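Local atomic coordinates of putative metal binding protein RUMGNA_00854 (Ruminococcus gnavus, PDB entry 3U7Z), a protein that is a putative metal-binding protein that holds calcium ions, although its biological role remains unknown. Residues A[34-38]-A[39-43]. Residues are numbered along the deposited sequence; the frame is centred on the assembly and turned at random. Where two conformers were deposited one is given.
Sequences EVLES and ENLVD. With CA (calcium ion), chain D; CA (calcium ion), chain C.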
loop_
_atom_site.group_PDB
_atom_site.type_symbol
_atom_site.label_atom_id
_atom_site.label_comp_id
_atom_site.label_asym_id
_atom_site.label_seq_id
_atom_site.Cartn_x
_atom_site.Cartn_y
_atom_site.Cartn_z
ATOM N N GLU A 34 0.529 7.102 -6.071
ATOM C CA GLU A 34 0.147 7.309 -7.462
ATOM C C GLU A 34 0.004 5.945 -8.157
ATOM O O GLU A 34 -0.961 5.703 -8.926
ATOM C CB GLU A 34 1.193 8.212 -8.173
ATOM C CG GLU A 34 0.977 8.364 -9.668
ATOM C CD GLU A 34 2.082 9.164 -10.368
ATOM O OE1 GLU A 34 2.986 9.700 -9.692
ATOM O OE2 GLU A 34 2.038 9.244 -11.621
ATOM N N VAL A 35 0.924 5.043 -7.853
ATOM C CA VAL A 35 0.871 3.717 -8.416
ATOM C C VAL A 35 -0.380 2.976 -7.961
ATOM O O VAL A 35 -1.102 2.401 -8.774
ATOM C CB VAL A 35 2.111 2.863 -8.051
ATOM C CG1 VAL A 35 1.978 1.524 -8.743
ATOM C CG2 VAL A 35 3.465 3.558 -8.376
ATOM N N LEU A 36 -0.635 3.034 -6.660
ATOM C CA LEU A 36 -1.778 2.293 -6.096
ATOM C C LEU A 36 -3.084 2.815 -6.672
ATOM O O LEU A 36 -4.012 2.039 -7.055
ATOM C CB LEU A 36 -1.752 2.439 -4.598
ATOM C CG LEU A 36 -0.546 1.865 -3.842
ATOM C CD1 LEU A 36 -0.523 2.211 -2.334
ATOM C CD2 LEU A 36 -0.473 0.370 -4.064
ATOM N N GLU A 37 -3.166 4.145 -6.805
ATOM C CA GLU A 37 -4.416 4.759 -7.275
ATOM C C GLU A 37 -4.598 4.688 -8.781
ATOM O O GLU A 37 -5.719 4.818 -9.235
ATOM C CB GLU A 37 -4.623 6.195 -6.767
ATOM C CG GLU A 37 -5.059 6.206 -5.309
ATOM C CD GLU A 37 -6.510 5.764 -5.075
ATOM O OE1 GLU A 37 -7.151 5.120 -5.950
ATOM O OE2 GLU A 37 -7.049 6.076 -3.993
ATOM N N SER A 38 -3.540 4.305 -9.514
ATOM C CA SER A 38 -3.633 4.210 -10.956
ATOM C C SER A 38 -4.673 3.226 -11.401
ATOM O O SER A 38 -5.301 3.399 -12.459
ATOM C CB SER A 38 -2.262 3.947 -11.592
ATOM O OG SER A 38 -1.758 2.665 -11.323
ATOM N N GLU A 39 -4.866 2.172 -10.594
ATOM C CA GLU A 39 -5.830 1.122 -10.832
ATOM C C GLU A 39 -6.922 1.106 -9.762
ATOM O O GLU A 39 -7.636 0.122 -9.629
ATOM C CB GLU A 39 -5.105 -0.240 -10.832
ATOM C CG GLU A 39 -4.081 -0.429 -11.943
ATOM C CD GLU A 39 -4.735 -0.587 -13.309
ATOM O OE1 GLU A 39 -5.858 -1.128 -13.379
ATOM O OE2 GLU A 39 -4.120 -0.170 -14.313
ATOM N N ASN A 40 -7.030 2.189 -8.983
ATOM C CA ASN A 40 -7.935 2.214 -7.861
ATOM C C ASN A 40 -7.789 0.981 -6.940
ATOM O O ASN A 40 -8.764 0.401 -6.503
ATOM C CB ASN A 40 -9.375 2.470 -8.300
ATOM C CG ASN A 40 -10.244 2.912 -7.171
ATOM O OD1 ASN A 40 -9.762 3.295 -6.120
ATOM N ND2 ASN A 40 -11.513 2.857 -7.363
ATOM N N LEU A 41 -6.561 0.649 -6.605
ATOM C CA LEU A 41 -6.301 -0.525 -5.733
ATOM C C LEU A 41 -6.519 -0.222 -4.254
ATOM O O LEU A 41 -6.638 -1.124 -3.472
ATOM C CB LEU A 41 -4.885 -1.040 -5.958
ATOM C CG LEU A 41 -4.424 -2.313 -5.224
ATOM C CD1 LEU A 41 -5.311 -3.507 -5.630
ATOM C CD2 LEU A 41 -2.955 -2.554 -5.512
ATOM N N VAL A 42 -6.536 1.051 -3.899
ATOM C CA VAL A 42 -6.745 1.489 -2.544
ATOM C C VAL A 42 -7.739 2.629 -2.486
ATOM O O VAL A 42 -8.016 3.292 -3.510
ATOM C CB VAL A 42 -5.441 1.995 -1.907
ATOM C CG1 VAL A 42 -4.305 0.912 -1.937
ATOM C CG2 VAL A 42 -4.958 3.285 -2.507
ATOM N N ASP A 43 -8.317 2.825 -1.319
ATOM C CA ASP A 43 -9.020 4.075 -0.984
ATOM C C ASP A 43 -8.363 4.619 0.262
ATOM O O ASP A 43 -8.059 3.875 1.206
ATOM C CB ASP A 43 -10.507 3.861 -0.737
ATOM C CG ASP A 43 -11.370 3.964 -1.946
ATOM O OD1 ASP A 43 -10.931 4.173 -3.076
ATOM O OD2 ASP A 43 -12.602 3.828 -1.715
HETATM CA CA CA D . -9.260 5.007 -4.589
HETATM CA CA CA C . -13.242 5.201 -3.664
HETATM O O HOH W 1 -1.294 0.884 -13.612
HETATM O O HOH W 2 -14.214 3.879 -5.512
HETATM O O HOH W 3 -15.286 4.993 -2.396
#
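The carbonyls of L36 and E37, in the last turn of the helix, accept from the amides of L41 and N40 as the chain doubles back. L41 N bonds to L36 O at 2.9 Å, while N40 N reaches E37 O at 2.9 Å from well above the carbonyl plane. With N40 in the left-handed region (phi 50°), this pair of bonds forms a Schellman motif that ends the helix and sends the chain into the strand.

The same turn builds a calcium site. The E37 side chain is bent at its second torsion (chi2 -73°), which brings the carboxylate beside V42 O so that OE1 and OE2 both bind the ion, each at 2.5 Å. The backbone V42 O and the side chains of N40 and D43 also bind it. D43 OD1 bridges, lying 2.4 Å from this ion and 2.6 Å from a second calcium, which D43 OD2 and two waters also bind. The shared ion probably offsets the repulsion between the E37 and D43 carboxylates. On the inner side, V42 lays CG1 and CG2 against L36, with CG2 3.9 Å from L36 CB, and CG2 also touches the E37 side chain. With an alanine in place of V42 the carbonyl ligand would remain, but losing both methyls would probably open a gap beside L36 and strip E37 CG of an apolar neighbour. At the outer side, S38 OG donates to V35 O.

L36 and V42 both pack on L95 of strand 92-99, L41 rests on F23 of strand 20-27, and D43 pairs with strand 52-56, joining the helix end to both sheets.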